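Local coordinates for xylanase and alpha-amylase inhibitor protein (Scadoxus multiflorus, PDB 3MU7) that probably inhibits xylanase and alpha-amylase, and has the TIM-barrel fold of glycosyl hydrolase family 18, at residues 85-88 with 89-92; 132-135 with 136-140; 262-265 with 266-270; 227-231 with 232-236; 59-62 with 63-66. All coordinates share one frame; numbering follows the deposited sequence.

Contact 1: residues 85-88 with 89-92. With PEG (di(hydroxyethyl)ether), chain D; PEG (di(hydroxyethyl)ether), chain C.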
# COMPACT_ATOMS: atom_id res chain seq x y z
N SER A 85 -2.64 -18.93 -12.94
CA SER A 85 -3.86 -19.41 -13.62
C SER A 85 -5.05 -18.48 -13.41
O SER A 85 -5.12 -17.74 -12.43
CB SER A 85 -4.22 -20.83 -13.19
OG SER A 85 -4.90 -20.85 -11.94
N ARG A 86 -6.01 -18.55 -14.33
CA ARG A 86 -7.25 -17.79 -14.19
C ARG A 86 -8.00 -18.21 -12.93
O ARG A 86 -8.56 -17.37 -12.23
CB ARG A 86 -8.14 -17.97 -15.42
CG ARG A 86 -7.61 -17.29 -16.67
CD ARG A 86 -8.56 -17.46 -17.85
NE ARG A 86 -9.90 -16.97 -17.57
CZ ARG A 86 -10.32 -15.72 -17.79
NH1 ARG A 86 -9.50 -14.81 -18.30
NH2 ARG A 86 -11.56 -15.38 -17.48
N ASN A 87 -7.97 -19.51 -12.63
CA ASN A 87 -8.59 -20.01 -11.41
C ASN A 87 -7.97 -19.41 -10.15
O ASN A 87 -8.70 -19.07 -9.21
CB ASN A 87 -8.56 -21.54 -11.35
CG ASN A 87 -9.40 -22.09 -10.22
OD1 ASN A 87 -10.62 -21.95 -10.21
ND2 ASN A 87 -8.74 -22.70 -9.25
N ASP A 88 -6.65 -19.26 -10.13
CA ASP A 88 -5.96 -18.59 -9.02
C ASP A 88 -6.52 -17.18 -8.78
O ASP A 88 -6.75 -16.78 -7.64
CB ASP A 88 -4.45 -18.49 -9.27
CG ASP A 88 -3.71 -19.80 -9.04
OD1 ASP A 88 -4.29 -20.77 -8.53
OD2 ASP A 88 -2.51 -19.84 -9.37
N ALA A 89 -6.74 -16.44 -9.87
CA ALA A 89 -7.27 -15.08 -9.77
C ALA A 89 -8.68 -15.07 -9.21
O ALA A 89 -8.99 -14.28 -8.31
CB ALA A 89 -7.22 -14.39 -11.13
N ASN A 90 -9.55 -15.93 -9.73
CA ASN A 90 -10.92 -16.09 -9.22
C ASN A 90 -10.89 -16.42 -7.73
O ASN A 90 -11.58 -15.80 -6.93
CB ASN A 90 -11.60 -17.23 -10.01
CG ASN A 90 -13.09 -17.44 -9.65
OD1 ASN A 90 -13.85 -16.48 -9.38
ND2 ASN A 90 -13.54 -18.69 -9.79
N ASP A 91 -10.07 -17.40 -7.37
CA ASP A 91 -9.99 -17.88 -6.00
C ASP A 91 -9.56 -16.78 -5.04
O ASP A 91 -10.16 -16.60 -3.98
CB ASP A 91 -9.01 -19.05 -5.89
CG ASP A 91 -9.49 -20.28 -6.62
OD1 ASP A 91 -10.69 -20.35 -6.98
OD2 ASP A 91 -8.66 -21.18 -6.84
N LEU A 92 -8.52 -16.05 -5.41
CA LEU A 92 -8.05 -14.98 -4.56
C LEU A 92 -9.08 -13.86 -4.46
O LEU A 92 -9.31 -13.33 -3.37
CB LEU A 92 -6.69 -14.46 -5.02
CG LEU A 92 -6.03 -13.41 -4.11
CD1 LEU A 92 -5.87 -13.93 -2.67
CD2 LEU A 92 -4.68 -12.99 -4.67
C1 PEG D . -7.09 -22.10 -15.85
O1 PEG D . -7.51 -21.68 -14.55
C2 PEG D . -6.83 -20.89 -16.75
O2 PEG D . -5.53 -20.30 -16.55
C1 PEG C . -9.58 -11.26 -18.24
O1 PEG C . -10.00 -11.92 -19.37
C2 PEG C . -8.56 -10.25 -18.63
O2 PEG C . -7.45 -10.78 -18.08
O HOH W 1 -12.00 -22.48 -7.87
O HOH W 2 -5.74 -20.85 -6.27
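With chi1 at -171°, Asn87 swings CG to the far side from its own N, whereas Asp91, one turn on, holds CG beside its N at -66°; these settings bring the amide and the carboxylate together, their planes almost perpendicular. Asn87 ND2 lies 2.9 Å from Asp91 OD2, but the N-H points poorly and no hydrogen bond forms. Water joins the two groups instead: one molecule donates to Asn87 OD1 and Asp91 OD1, and a second spans Asp91 OD2 (3.0 Å) and Asp88 OD1. Beneath them the main chain is regular, Asp91 N reaching Asn87 O at 2.8 Å. Serine suits the N-cap before this helix, because Ser85 OG accepts from Asp88 N at 3.0 Å. Two acidic residues so near the amino end are probably favoured by the helix dipole. The N-H groups of Arg86 and Asn87, without helical acceptors, donate to O2 and O1 of one diethylene glycol, and Arg86 NH1 donates to O1 of another at the guanidinium edge, both probably from the crystallisation liquor. Asp88 OD2 is bonded to Gly40 N, tying helix 86-101 to a loop, while Ala89 packs on Leu135 and apolar Leu92 on Leu136 of helix 133-144.

Contact 2: residues 132-135 with 136-140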
# COMPACT_ATOMS: atom_id res chain seq x y z
N GLN A 132 -1.83 -13.18 -13.94
CA GLN A 132 -3.28 -13.01 -14.01
C GLN A 132 -3.78 -11.90 -13.08
O GLN A 132 -4.95 -11.88 -12.69
CB GLN A 132 -4.02 -14.33 -13.76
CG GLN A 132 -3.75 -15.40 -14.82
CD GLN A 132 -4.41 -15.12 -16.16
OE1 GLN A 132 -5.27 -14.25 -16.29
NE2 GLN A 132 -4.03 -15.89 -17.18
N TYR A 133 -2.90 -10.97 -12.75
CA TYR A 133 -3.29 -9.85 -11.88
C TYR A 133 -4.33 -8.92 -12.50
O TYR A 133 -5.14 -8.34 -11.77
CB TYR A 133 -2.07 -9.08 -11.37
CG TYR A 133 -1.27 -9.90 -10.38
CD1 TYR A 133 -0.05 -10.47 -10.74
CD2 TYR A 133 -1.75 -10.12 -9.09
CE1 TYR A 133 0.67 -11.25 -9.83
CE2 TYR A 133 -1.04 -10.90 -8.18
CZ TYR A 133 0.16 -11.44 -8.55
OH TYR A 133 0.85 -12.19 -7.64
N GLN A 134 -4.34 -8.80 -13.82
CA GLN A 134 -5.40 -8.05 -14.49
C GLN A 134 -6.77 -8.68 -14.22
O GLN A 134 -7.72 -7.98 -13.89
CB GLN A 134 -5.13 -7.88 -15.99
CG GLN A 134 -6.24 -7.15 -16.75
CD GLN A 134 -6.34 -5.67 -16.42
OE1 GLN A 134 -5.53 -5.11 -15.68
NE2 GLN A 134 -7.35 -5.02 -16.97
N LEU A 135 -6.87 -10.00 -14.37
CA LEU A 135 -8.12 -10.70 -14.07
C LEU A 135 -8.52 -10.55 -12.59
O LEU A 135 -9.68 -10.33 -12.29
CB LEU A 135 -8.04 -12.18 -14.46
CG LEU A 135 -9.29 -13.03 -14.21
CD1 LEU A 135 -10.52 -12.49 -14.94
CD2 LEU A 135 -9.03 -14.47 -14.61
N LEU A 136 -7.54 -10.66 -11.68
CA LEU A 136 -7.82 -10.44 -10.27
C LEU A 136 -8.42 -9.06 -10.04
O LEU A 136 -9.45 -8.92 -9.37
CB LEU A 136 -6.55 -10.60 -9.44
CG LEU A 136 -6.68 -10.26 -7.95
CD1 LEU A 136 -7.62 -11.22 -7.24
CD2 LEU A 136 -5.32 -10.27 -7.29
N ALA A 137 -7.78 -8.03 -10.61
CA ALA A 137 -8.30 -6.67 -10.51
C ALA A 137 -9.69 -6.56 -11.14
O ALA A 137 -10.56 -5.90 -10.58
CB ALA A 137 -7.34 -5.68 -11.12
N ASN A 138 -9.89 -7.21 -12.28
CA ASN A 138 -11.20 -7.17 -12.94
C ASN A 138 -12.31 -7.73 -12.06
O ASN A 138 -13.40 -7.17 -11.98
CB ASN A 138 -11.18 -7.94 -14.27
CG ASN A 138 -10.45 -7.22 -15.37
OD1 ASN A 138 -10.17 -6.03 -15.29
ND2 ASN A 138 -10.16 -7.95 -16.42
N ILE A 139 -12.03 -8.85 -11.40
CA ILE A 139 -13.04 -9.48 -10.57
C ILE A 139 -13.29 -8.66 -9.30
O ILE A 139 -14.44 -8.42 -8.93
CB ILE A 139 -12.70 -10.95 -10.25
CG1 ILE A 139 -12.54 -11.76 -11.55
CG2 ILE A 139 -13.78 -11.57 -9.37
CD1 ILE A 139 -12.02 -13.17 -11.36
N LEU A 140 -12.23 -8.19 -8.65
CA LEU A 140 -12.41 -7.31 -7.50
C LEU A 140 -13.15 -6.03 -7.88
O LEU A 140 -14.04 -5.59 -7.15
CB LEU A 140 -11.07 -6.98 -6.85
CG LEU A 140 -10.38 -8.12 -6.10
CD1 LEU A 140 -8.97 -7.71 -5.73
CD2 LEU A 140 -11.15 -8.52 -4.85
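Gln132, at the N-cap of helix 133-144, contributes to Leu136 through its main chain: its carbonyl O accepts from Leu136 N at 3.0 Å and so starts the helical ladder. Its backbone is also bonded to Leu83. Tyr133 follows, its CG beside the backbone N (chi1 -70°), which lays the ring alongside the Leu136 side chain, both pointing the same way. Leu136 CD2 comes to the edge of the ring near its plane, 4.0 Å from Tyr133 CD2. A large aromatic fits here because the ring also reaches Phe38, Tyr81, Ile125 and Val168. The helix is the crossover of a beta-alpha-beta unit of the TIM barrel, between parallel strands 120-125 and 151-154, and Leu136, Ala137 and Leu140 touch Phe123 on the first of these strands. Gln134 is partly exposed and touches Val168 and Ser171. Its chain bends at chi2 (70°), placing the amide beside that of Asn138, the two planes 83° apart. Gln134 NE2 stands 3.4 Å from Asn138 OD1 at an angle too poor for a hydrogen bond, so polar contact here is loose; of the two, Asn138 is the exposed one, and an amide suits that setting. The sound bond of this pair is in the backbone, Asn138 N to Gln134 O at 2.8 Å. Leu135 sends CD1 across to Ile139, where CD1 meets CD1 at 3.9 Å. These branched aliphatics suit a face turned to helix 86-101, Leu135 resting on Arg86 and Ile139 on Ala93.

Contact 3: residues 262-265 with 266-270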
# COMPACT_ATOMS: atom_id res chain seq x y z
N SER A 262 11.82 7.28 13.72
CA SER A 262 12.41 8.45 13.09
C SER A 262 11.59 9.72 13.22
O SER A 262 12.12 10.81 13.07
CB SER A 262 12.59 8.16 11.60
OG SER A 262 11.32 8.16 10.97
N GLN A 263 10.32 9.60 13.49
CA GLN A 263 9.35 10.69 13.47
C GLN A 263 9.30 11.46 12.16
O GLN A 263 9.02 12.60 12.14
CB GLN A 263 9.55 11.63 14.69
CG GLN A 263 9.32 10.91 15.97
CD GLN A 263 9.20 11.85 17.14
OE1 GLN A 263 8.40 12.74 17.18
NE2 GLN A 263 9.99 11.62 18.09
N PHE A 264 9.58 10.74 11.06
CA PHE A 264 9.56 11.30 9.71
C PHE A 264 8.24 12.00 9.40
O PHE A 264 8.23 13.16 8.97
CB PHE A 264 9.82 10.19 8.69
CG PHE A 264 10.15 10.67 7.30
CD1 PHE A 264 11.46 10.66 6.85
CD2 PHE A 264 9.15 11.09 6.43
CE1 PHE A 264 11.77 11.07 5.56
CE2 PHE A 264 9.46 11.51 5.15
CZ PHE A 264 10.77 11.50 4.72
N SER A 265 7.12 11.32 9.63
CA SER A 265 5.82 11.93 9.34
C SER A 265 5.53 13.13 10.25
O SER A 265 4.94 14.11 9.80
CB SER A 265 4.67 10.92 9.38
OG SER A 265 4.57 10.32 10.65
N ASN A 266 5.92 13.06 11.52
CA ASN A 266 5.82 14.23 12.40
C ASN A 266 6.54 15.44 11.79
O ASN A 266 6.00 16.54 11.76
CB ASN A 266 6.37 13.94 13.81
CG ASN A 266 5.36 13.22 14.70
OD1 ASN A 266 4.16 13.19 14.41
ND2 ASN A 266 5.85 12.65 15.80
N LYS A 267 7.75 15.21 11.27
CA LYS A 267 8.56 16.27 10.66
C LYS A 267 7.95 16.79 9.36
O LYS A 267 7.96 18.00 9.10
CB LYS A 267 9.99 15.79 10.43
CG LYS A 267 10.75 15.51 11.72
CD LYS A 267 12.12 14.91 11.43
CE LYS A 267 12.78 14.42 12.70
NZ LYS A 267 14.04 13.69 12.40
N ILE A 268 7.43 15.88 8.54
CA ILE A 268 6.71 16.26 7.32
C ILE A 268 5.52 17.17 7.64
O ILE A 268 5.29 18.17 6.96
CB ILE A 268 6.21 15.00 6.52
CG1 ILE A 268 7.39 14.25 5.88
CG2 ILE A 268 5.17 15.38 5.47
CD1 ILE A 268 8.06 14.98 4.69
N LEU A 269 4.78 16.81 8.69
CA LEU A 269 3.54 17.50 9.06
C LEU A 269 3.74 18.71 9.98
O LEU A 269 2.80 19.48 10.19
CB LEU A 269 2.56 16.51 9.70
CG LEU A 269 2.06 15.36 8.82
CD1 LEU A 269 1.30 14.35 9.65
CD2 LEU A 269 1.20 15.87 7.66
N GLY A 270 4.94 18.86 10.53
CA GLY A 270 5.24 19.98 11.42
C GLY A 270 4.75 19.79 12.84
O GLY A 270 4.57 20.76 13.58
O HOH W 3 13.03 11.83 10.46
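Gln263 OE1 accepts from Asn266 ND2 at 2.9 Å, a side-chain bond bridging the first turn of helix 264-269, the TIM barrel's last, after strand 248-254 and helix 256-262. Asn266 holds CG beside its backbone N (chi1 -81°), which sets the amide by Gln263; the acceptor lies in the Asn266 amide plane, and the amides stand 78° apart. Gln263 has positive phi (55°), for it ends helix 256-262 and stands at the N-cap position of the next. Deeper in, Ile268 CG1 comes within 3.5 Å of Phe264 CE2; both residues are apolar and buried, Phe264 touching Leu253 and Ile268 touching Ile251 of strand 248-254. A second shell fixes these groups. Asn26 donates to both Asn266 OD1 and Ser265 OG, the latter also bonded to Asp259 OD2, so a buried hydroxyl is well satisfied and Asn266 ND2 is left for Gln263. Ser262, at the junction of the two helices, forms an ST turn: its OG accepts from Phe264 N at 3.1 Å and is bonded to Ala219 O as well. Lysine suits the outer side, where its extended chain runs back along the turn, and one water receives a bond from Lys267 NZ and donates to Ser262 O, each at 2.9 Å.

Contact 4: residues 227-231 with 232-236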
# COMPACT_ATOMS: atom_id res chain seq x y z
N GLY A 227 17.67 5.11 -1.24
CA GLY A 227 16.60 6.03 -1.58
C GLY A 227 16.08 6.90 -0.45
O GLY A 227 15.20 7.72 -0.67
N TYR A 228 16.63 6.77 0.76
CA TYR A 228 16.18 7.63 1.85
C TYR A 228 16.44 9.09 1.52
O TYR A 228 17.49 9.44 1.11
CB TYR A 228 16.88 7.28 3.19
CG TYR A 228 16.49 8.20 4.30
CD1 TYR A 228 15.24 8.09 4.91
CD2 TYR A 228 17.34 9.23 4.71
CE1 TYR A 228 14.86 8.94 5.91
CE2 TYR A 228 16.95 10.08 5.72
CZ TYR A 228 15.72 9.94 6.30
OH TYR A 228 15.28 10.78 7.27
N MET A 229 15.43 9.88 1.73
CA MET A 229 15.46 11.29 1.54
C MET A 229 14.91 11.97 2.77
O MET A 229 13.83 11.76 3.17
CB MET A 229 14.59 11.63 0.31
CG MET A 229 14.68 13.09 -0.12
SD MET A 229 13.80 13.33 -1.70
CE MET A 229 14.38 15.01 -2.18
N PRO A 230 15.73 12.81 3.39
CA PRO A 230 15.34 13.46 4.62
C PRO A 230 14.04 14.29 4.49
O PRO A 230 13.81 14.85 3.47
CB PRO A 230 16.56 14.42 4.88
CG PRO A 230 17.55 13.82 4.36
CD PRO A 230 17.15 13.04 3.14
N PRO A 231 13.25 14.37 5.52
CA PRO A 231 11.96 14.97 5.38
C PRO A 231 12.03 16.47 5.00
O PRO A 231 11.20 16.99 4.25
CB PRO A 231 11.30 14.77 6.71
CG PRO A 231 12.39 14.47 7.61
CD PRO A 231 13.42 13.80 6.89
N THR A 232 13.08 17.17 5.48
CA THR A 232 13.20 18.59 5.06
C THR A 232 13.50 18.68 3.56
O THR A 232 13.07 19.66 2.95
CB THR A 232 14.34 19.30 5.81
OG1 THR A 232 14.04 19.31 7.22
CG2 THR A 232 14.28 20.66 5.33
N LYS A 233 14.21 17.74 2.98
CA LYS A 233 14.48 17.73 1.59
C LYS A 233 13.20 17.39 0.79
O LYS A 233 12.96 17.91 -0.27
CB LYS A 233 15.60 16.82 1.22
CG LYS A 233 16.95 17.26 1.72
CD LYS A 233 18.10 16.41 1.22
CE LYS A 233 19.42 16.88 1.71
NZ LYS A 233 20.56 16.07 1.20
N VAL A 234 12.40 16.42 1.29
CA VAL A 234 11.15 16.14 0.58
C VAL A 234 10.26 17.40 0.55
O VAL A 234 9.76 17.75 -0.51
CB VAL A 234 10.40 14.98 1.32
CG1 VAL A 234 9.03 14.75 0.64
CG2 VAL A 234 11.19 13.65 1.28
N LYS A 235 10.13 18.06 1.68
CA LYS A 235 9.31 19.26 1.72
C LYS A 235 9.84 20.36 0.78
O LYS A 235 9.07 21.03 0.08
CB LYS A 235 9.22 19.80 3.17
CG LYS A 235 8.51 18.88 4.12
CD LYS A 235 8.90 19.31 5.55
CE LYS A 235 7.91 20.19 6.08
NZ LYS A 235 8.01 20.37 7.59
N PHE A 236 11.12 20.56 0.80
CA PHE A 236 11.71 21.65 0.03
C PHE A 236 11.75 21.39 -1.44
O PHE A 236 11.43 22.23 -2.29
CB PHE A 236 13.14 21.93 0.51
CG PHE A 236 13.80 23.04 -0.21
CD1 PHE A 236 13.52 24.39 0.15
CD2 PHE A 236 14.68 22.79 -1.17
CE1 PHE A 236 14.20 25.45 -0.51
CE2 PHE A 236 15.34 23.87 -1.85
CZ PHE A 236 15.11 25.24 -1.45
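The pyrrolidine ring of Pro230 runs beside the extended aliphatic chain of Lys233, ring atom CD lying 4.0 Å from CD of the lysine, with both side chains pointing the same way. The next ring, that of Pro231, touches Phe264, Lys267 and Ile268 of helix 264-269. The pair of prolines opens helix 231-242, which follows strand 213-218 in the TIM barrel. Proline suits this entrance, since the first turn of a helix leaves its N-H groups without helical acceptors and a proline has none to satisfy. Its carbonyl still serves: Pro230 O receives Val234 N at 3.0 Å (160°) and a weak, bent bond from Lys233 N. Pro231 O in turn accepts from Lys235 N. Met229, fully extended from CG anti to N (chi1 -172°), crosses over to the second segment, its CG 3.8 Å from Val234 CG2 and its CE 3.8 Å from Lys233 O. A long flexible thioether suits this buried place, because it also reaches Phe217, Tyr189, Ser237 and Val238. With a serine in place of Met229, CG, SD and CE are lost, and Val234 CG2 and Lys233 CB would probably be left without their apolar neighbour. The lysines end elsewhere: Lys235 NZ donates to Lys267 O, and Lys233 NZ is hydrogen-bonded to Tyr189 OH. On the inner side Val234, with CG1 anti to N, places CG2 3.6 Å from Pro230 O.

Contact 5: residues 59-62 with 63-66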
# COMPACT_ATOMS: atom_id res chain seq x y z
N GLN A 59 -8.86 -3.14 16.51
CA GLN A 59 -7.91 -2.10 16.14
C GLN A 59 -8.24 -1.49 14.78
O GLN A 59 -8.15 -0.27 14.60
CB GLN A 59 -6.49 -2.65 16.15
CG GLN A 59 -6.07 -3.28 17.46
CD GLN A 59 -4.57 -3.48 17.49
OE1 GLN A 59 -3.82 -2.50 17.49
NE2 GLN A 59 -4.12 -4.73 17.45
N ILE A 60 -8.63 -2.34 13.84
CA ILE A 60 -9.09 -1.88 12.53
C ILE A 60 -10.31 -0.97 12.72
O ILE A 60 -10.37 0.13 12.16
CB ILE A 60 -9.48 -3.08 11.63
CG1 ILE A 60 -8.23 -3.87 11.22
CG2 ILE A 60 -10.22 -2.61 10.39
CD1 ILE A 60 -8.52 -5.31 10.81
N LYS A 61 -11.27 -1.42 13.53
CA LYS A 61 -12.47 -0.63 13.78
C LYS A 61 -12.14 0.70 14.44
O LYS A 61 -12.72 1.72 14.11
CB LYS A 61 -13.48 -1.42 14.62
CG LYS A 61 -14.07 -2.61 13.91
CD LYS A 61 -14.93 -3.43 14.86
CE LYS A 61 -15.49 -4.67 14.21
NZ LYS A 61 -16.33 -5.45 15.17
N HIS A 62 -11.19 0.68 15.37
CA HIS A 62 -10.77 1.92 16.00
C HIS A 62 -10.19 2.89 14.97
O HIS A 62 -10.54 4.07 14.93
CB HIS A 62 -9.76 1.68 17.12
CG HIS A 62 -9.25 2.96 17.71
ND1 HIS A 62 -10.04 3.76 18.50
CD2 HIS A 62 -8.06 3.59 17.60
CE1 HIS A 62 -9.36 4.83 18.87
NE2 HIS A 62 -8.15 4.75 18.33
N CYS A 63 -9.30 2.39 14.12
CA CYS A 63 -8.73 3.17 13.02
C CYS A 63 -9.83 3.80 12.17
O CYS A 63 -9.80 5.00 11.88
CB CYS A 63 -7.86 2.28 12.14
SG CYS A 63 -6.28 1.85 12.91
N GLN A 64 -10.81 2.99 11.77
CA GLN A 64 -11.89 3.46 10.91
C GLN A 64 -12.75 4.50 11.61
O GLN A 64 -13.20 5.46 10.98
CB GLN A 64 -12.73 2.28 10.43
CG GLN A 64 -11.95 1.39 9.48
CD GLN A 64 -12.63 0.07 9.19
OE1 GLN A 64 -13.32 -0.48 10.04
NE2 GLN A 64 -12.42 -0.45 7.99
N SER A 65 -12.94 4.34 12.92
CA SER A 65 -13.69 5.33 13.71
C SER A 65 -12.97 6.68 13.76
O SER A 65 -13.59 7.71 14.01
CB SER A 65 -13.96 4.80 15.12
OG SER A 65 -12.84 4.94 15.97
N LYS A 66 -11.66 6.66 13.51
CA LYS A 66 -10.84 7.87 13.46
C LYS A 66 -10.66 8.36 12.02
O LYS A 66 -9.78 9.19 11.75
CB LYS A 66 -9.47 7.63 14.10
CG LYS A 66 -9.49 7.23 15.58
CD LYS A 66 -9.95 8.35 16.48
CE LYS A 66 -8.86 9.39 16.73
NZ LYS A 66 -7.80 8.90 17.65
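His62 O is held by two donors at the end of helix 56-65: Ser65 OG at 2.7 Å, tilted slightly from the carbonyl plane, and Lys66 N at 3.2 Å in a weak, bent bond. Serine suits the last turn, where its hydroxyl returns to a carbonyl that the finishing helix serves poorly; chi1 of 80° turns OG back to it. Above the same residue Lys66 CG lies over one face of the imidazole, 4.2 Å from the ring centroid, in a CH-pi contact offset toward the rim. The lysine is bent at chi2, chi3 and chi4, which curls the chain alongside the ring, and NZ forms a salt bridge with Asp23, whose OD1 also bonds His62 NE2. The shared carboxylate probably eases the nearness of the ammonium and the imidazole. On the inward side Ile60 CG2 rests 3.8 Å from Gln64 CD, the two chains side by side, while Gln64 N bonds Ile60 O at 2.9 Å. The glutamine suits a place that is part apolar, part polar: its stem packs, and NE2 reaches Val117 O and Asp119 OD2. A leucine in place of Gln64 would probably leave Val117 O and the Asp119 carboxylate without this donor. Cys63, buried, puts SG 3.3 Å from Gln59 O and is joined by a disulfide to Cys22. Helix 56-65, which leads on to strand 69-76, is thereby fastened to helix 18-23, two neighbouring outer helices of an alpha/beta TIM barrel.

How the contacts relate
Along the chain the order is contact 5, 1, 2, 4, 3, and all five lie on outer helices around one barrel sheet, or on the loop leading into one. Contacts 1 and 2 lie on adjoining helices 86-101 and 133-144, centres 9 Å apart, and touch, as where Ser85 O packs on Gln132 CG at 3.6 Å. Contacts 3 and 4 form a second pair, 11 Å between centres, with Phe264 CE1 against Met229 O at 3.2 Å. The pairs occupy opposite sides of the chain's centre, 35 to 41 Å apart between centres. Contact 5, on helix 56-65, stands alone, its centre about 22 Å from that of contact 3. Ser265 and Leu269 bring the chain's last helix against its first strand, 5-9.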